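Local coordinates for DSBA-like thioredoxin domain-containing protein (Nitrosomonas europaea, PDB 2IN3) that probably acts as a thiol-disulfide oxidoreductase of the DsbA family, perhaps as a disulfide isomerase of the FrnE-like kind, at residues Trp20-Ala25 with Gln77-Glu82. Residues are numbered along the deposited sequence; the frame is centred on the assembly and turned at random.
Sequences WCWGFA and QPFTFE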
ATOM      1  N   TRP A  20       3.361   5.690  -7.212  1.00 41.94           N
ATOM      2  CA  TRP A  20       3.757   4.503  -7.986  1.00 42.71           C
ATOM      3  C   TRP A  20       3.137   3.213  -7.464  1.00 43.17           C
ATOM      4  O   TRP A  20       2.999   2.230  -8.223  1.00 43.12           O
ATOM      5  CB  TRP A  20       5.270   4.378  -8.127  1.00 42.75           C
ATOM      6  CG  TRP A  20       5.804   5.273  -9.229  1.00 42.98           C
ATOM      7  CD1 TRP A  20       6.491   6.439  -9.089  1.00 45.33           C
ATOM      8  CD2 TRP A  20       5.654   5.059 -10.633  1.00 41.67           C
ATOM      9  NE1 TRP A  20       6.803   6.966 -10.325  1.00 40.61           N
ATOM     10  CE2 TRP A  20       6.312   6.123 -11.291  1.00 42.19           C
ATOM     11  CE3 TRP A  20       5.036   4.060 -11.404  1.00 44.04           C
ATOM     12  CZ2 TRP A  20       6.335   6.245 -12.686  1.00 42.82           C
ATOM     13  CZ3 TRP A  20       5.069   4.184 -12.799  1.00 41.95           C
ATOM     14  CH2 TRP A  20       5.718   5.258 -13.414  1.00 43.68           C
ATOM     15  N   CYS A  21       2.776   3.199  -6.175  1.00 44.13           N
ATOM     16  CA  CYS A  21       1.994   2.086  -5.612  1.00 43.65           C
ATOM     17  C   CYS A  21       0.610   2.055  -6.258  1.00 44.80           C
ATOM     18  O   CYS A  21       0.098   0.964  -6.619  1.00 44.83           O
ATOM     19  CB  CYS A  21       1.882   2.195  -4.061  1.00 43.73           C
ATOM     20  SG  CYS A  21       3.520   1.876  -3.251  1.00 51.33           S
ATOM     21  N   TRP A  22      -0.023   3.225  -6.406  1.00 43.19           N
ATOM     22  CA  TRP A  22      -1.282   3.282  -7.177  1.00 43.18           C
ATOM     23  C   TRP A  22      -1.057   2.884  -8.651  1.00 43.49           C
ATOM     24  O   TRP A  22      -1.875   2.176  -9.234  1.00 42.92           O
ATOM     25  CB  TRP A  22      -1.871   4.669  -7.070  1.00 42.48           C
ATOM     26  CG  TRP A  22      -3.171   4.979  -7.773  1.00 44.22           C
ATOM     27  CD1 TRP A  22      -3.456   6.100  -8.519  1.00 45.29           C
ATOM     28  CD2 TRP A  22      -4.410   4.254  -7.660  1.00 42.32           C
ATOM     29  NE1 TRP A  22      -4.783   6.092  -8.915  1.00 44.69           N
ATOM     30  CE2 TRP A  22      -5.387   4.972  -8.403  1.00 45.25           C
ATOM     31  CE3 TRP A  22      -4.778   3.058  -7.031  1.00 42.12           C
ATOM     32  CZ2 TRP A  22      -6.717   4.536  -8.520  1.00 43.88           C
ATOM     33  CZ3 TRP A  22      -6.111   2.632  -7.143  1.00 45.07           C
ATOM     34  CH2 TRP A  22      -7.047   3.362  -7.888  1.00 44.58           C
ATOM     35  N   GLY A  23       0.057   3.309  -9.253  1.00 42.10           N
ATOM     36  CA  GLY A  23       0.376   2.853 -10.621  1.00 42.64           C
ATOM     37  C   GLY A  23       0.447   1.328 -10.707  1.00 43.53           C
ATOM     38  O   GLY A  23       0.098   0.720 -11.727  1.00 42.70           O
ATOM     39  N   PHE A  24       0.907   0.723  -9.625  1.00 43.36           N
ATOM     40  CA  PHE A  24       1.210  -0.710  -9.574  1.00 44.84           C
ATOM     41  C   PHE A  24      -0.010  -1.511  -9.119  1.00 44.92           C
ATOM     42  O   PHE A  24       0.019  -2.750  -9.168  1.00 46.37           O
ATOM     43  CB  PHE A  24       2.343  -0.894  -8.550  1.00 44.51           C
ATOM     44  CG  PHE A  24       3.013  -2.245  -8.564  1.00 45.41           C
ATOM     45  CD1 PHE A  24       3.812  -2.625  -9.623  1.00 45.28           C
ATOM     46  CD2 PHE A  24       2.850  -3.123  -7.474  1.00 46.55           C
ATOM     47  CE1 PHE A  24       4.476  -3.863  -9.618  1.00 46.92           C
ATOM     48  CE2 PHE A  24       3.519  -4.353  -7.438  1.00 48.93           C
ATOM     49  CZ  PHE A  24       4.341  -4.716  -8.515  1.00 46.08           C
ATOM     50  N   ALA A  25      -1.075  -0.835  -8.677  1.00 44.76           N
ATOM     51  CA  ALA A  25      -2.259  -1.588  -8.173  1.00 46.55           C
ATOM     52  C   ALA A  25      -2.786  -2.668  -9.167  1.00 47.44           C
ATOM     53  O   ALA A  25      -3.077  -3.800  -8.739  1.00 48.16           O
ATOM     54  CB  ALA A  25      -3.370  -0.659  -7.669  1.00 45.63           C
ATOM     55  N   GLN A  77      -3.534   4.839 -14.580  1.00 46.16           N
ATOM     56  CA  GLN A  77      -4.264   4.951 -13.310  1.00 46.96           C
ATOM     57  C   GLN A  77      -4.711   6.402 -13.124  1.00 47.44           C
ATOM     58  O   GLN A  77      -3.971   7.306 -13.483  1.00 47.67           O
ATOM     59  CB  GLN A  77      -3.435   4.480 -12.120  1.00 46.22           C
ATOM     60  CG  GLN A  77      -3.276   2.960 -12.045  1.00 44.42           C
ATOM     61  CD  GLN A  77      -4.577   2.281 -11.626  1.00 43.91           C
ATOM     62  OE1 GLN A  77      -5.445   2.042 -12.447  1.00 48.04           O
ATOM     63  NE2 GLN A  77      -4.690   1.939 -10.360  1.00 44.88           N
ATOM     64  N   PRO A  78      -5.960   6.613 -12.661  1.00 47.51           N
ATOM     65  CA  PRO A  78      -6.523   7.976 -12.653  1.00 47.63           C
ATOM     66  C   PRO A  78      -6.002   8.845 -11.481  1.00 47.22           C
ATOM     67  O   PRO A  78      -5.700   8.333 -10.399  1.00 46.78           O
ATOM     68  CB  PRO A  78      -8.032   7.717 -12.515  1.00 47.25           C
ATOM     69  CG  PRO A  78      -8.091   6.411 -11.707  1.00 47.58           C
ATOM     70  CD  PRO A  78      -6.938   5.597 -12.204  1.00 47.84           C
ATOM     71  N   PHE A  79      -5.924  10.156 -11.721  1.00 46.78           N
ATOM     72  CA  PHE A  79      -5.650  11.155 -10.678  1.00 46.63           C
ATOM     73  C   PHE A  79      -6.518  12.364 -10.994  1.00 46.20           C
ATOM     74  O   PHE A  79      -6.738  12.663 -12.153  1.00 45.82           O
ATOM     75  CB  PHE A  79      -4.181  11.631 -10.709  1.00 46.04           C
ATOM     76  CG  PHE A  79      -3.157  10.558 -10.389  1.00 47.72           C
ATOM     77  CD1 PHE A  79      -2.576  10.492  -9.120  1.00 45.83           C
ATOM     78  CD2 PHE A  79      -2.727   9.676 -11.376  1.00 45.24           C
ATOM     79  CE1 PHE A  79      -1.598   9.553  -8.820  1.00 46.97           C
ATOM     80  CE2 PHE A  79      -1.769   8.697 -11.089  1.00 46.49           C
ATOM     81  CZ  PHE A  79      -1.211   8.622  -9.820  1.00 45.31           C
ATOM     82  N   THR A  80      -7.003  13.046  -9.961  1.00 45.74           N
ATOM     83  CA  THR A  80      -7.683  14.332 -10.121  1.00 45.69           C
ATOM     84  C   THR A  80      -6.679  15.426  -9.842  1.00 45.59           C
ATOM     85  O   THR A  80      -6.222  15.594  -8.716  1.00 44.86           O
ATOM     86  CB  THR A  80      -8.882  14.461  -9.186  1.00 45.66           C
ATOM     87  OG1 THR A  80      -9.695  13.303  -9.343  1.00 45.38           O
ATOM     88  CG2 THR A  80      -9.704  15.704  -9.530  1.00 45.45           C
ATOM     89  N   PHE A  81      -6.280  16.121 -10.903  1.00 45.49           N
ATOM     90  CA  PHE A  81      -5.198  17.074 -10.800  1.00 45.82           C
ATOM     91  C   PHE A  81      -5.722  18.431 -10.384  1.00 46.68           C
ATOM     92  O   PHE A  81      -5.008  19.197  -9.740  1.00 47.12           O
ATOM     93  CB  PHE A  81      -4.434  17.170 -12.128  1.00 45.33           C
ATOM     94  CG  PHE A  81      -3.582  15.984 -12.400  1.00 44.11           C
ATOM     95  CD1 PHE A  81      -2.392  15.809 -11.739  1.00 44.90           C
ATOM     96  CD2 PHE A  81      -3.991  15.007 -13.299  1.00 44.33           C
ATOM     97  CE1 PHE A  81      -1.604  14.693 -11.986  1.00 45.55           C
ATOM     98  CE2 PHE A  81      -3.201  13.889 -13.544  1.00 44.22           C
ATOM     99  CZ  PHE A  81      -2.018  13.733 -12.884  1.00 45.63           C
ATOM    100  N   GLU A  82      -6.968  18.723 -10.754  1.00 47.25           N
ATOM    101  CA  GLU A  82      -7.588  20.014 -10.440  1.00 48.14           C
ATOM    102  C   GLU A  82      -7.671  20.172  -8.916  1.00 47.59           C
ATOM    103  O   GLU A  82      -8.228  19.320  -8.227  1.00 47.57           O
ATOM    104  CB  GLU A  82      -8.982  20.113 -11.064  1.00 48.64           C
ATOM    105  CG  GLU A  82      -9.019  20.202 -12.596  1.00 52.87           C
ATOM    106  CD  GLU A  82      -8.624  18.891 -13.293  1.00 57.59           C
ATOM    107  OE1 GLU A  82      -8.791  17.786 -12.691  1.00 56.32           O
ATOM    108  OE2 GLU A  82      -8.142  18.980 -14.452  1.00 58.76           O
TER
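Trp22 is tied to Gln77 and Pro78 by two hydrogen bonds. Its indole NE1 donates to Pro78 O at 2.8 Å, nearly straight (166°), with the acceptor in the ring plane. In return, Gln77 NE2 reaches the main chain of Trp22, 3.0 Å from O and tilted out of the carbonyl plane; Ala25 N approaches that same oxygen from the opposite face, so two donors grip it. The bend in Gln77 at chi2 (-72°) brings the NE2 end of the amide over one face of the indole, 3.5 Å from Trp22 CE3. Gln77 CB sits over the five-membered ring in a CH-pi contact. At the edge, Trp22 CD1 points into the face of Phe79, 3.6 Å from CZ, in a T-shaped pair with planes at 85°. Pro78 CD packs against Trp22 CZ2 at 3.8 Å. A leucine in place of Trp22 would probably leave Pro78 O without the indole donor, and would take the indole edge from Phe79 and the flat surface from under Gln77. The contact fastens the start of helix 19-35, where Cys21 belongs to a probable thioredoxin-type CxxC motif, to the loop following helix 58-75. Tyr123 and Arg120 of helix 111-123 also meet the indole, while Phe79 stacks on Trp68 of helix 58-75.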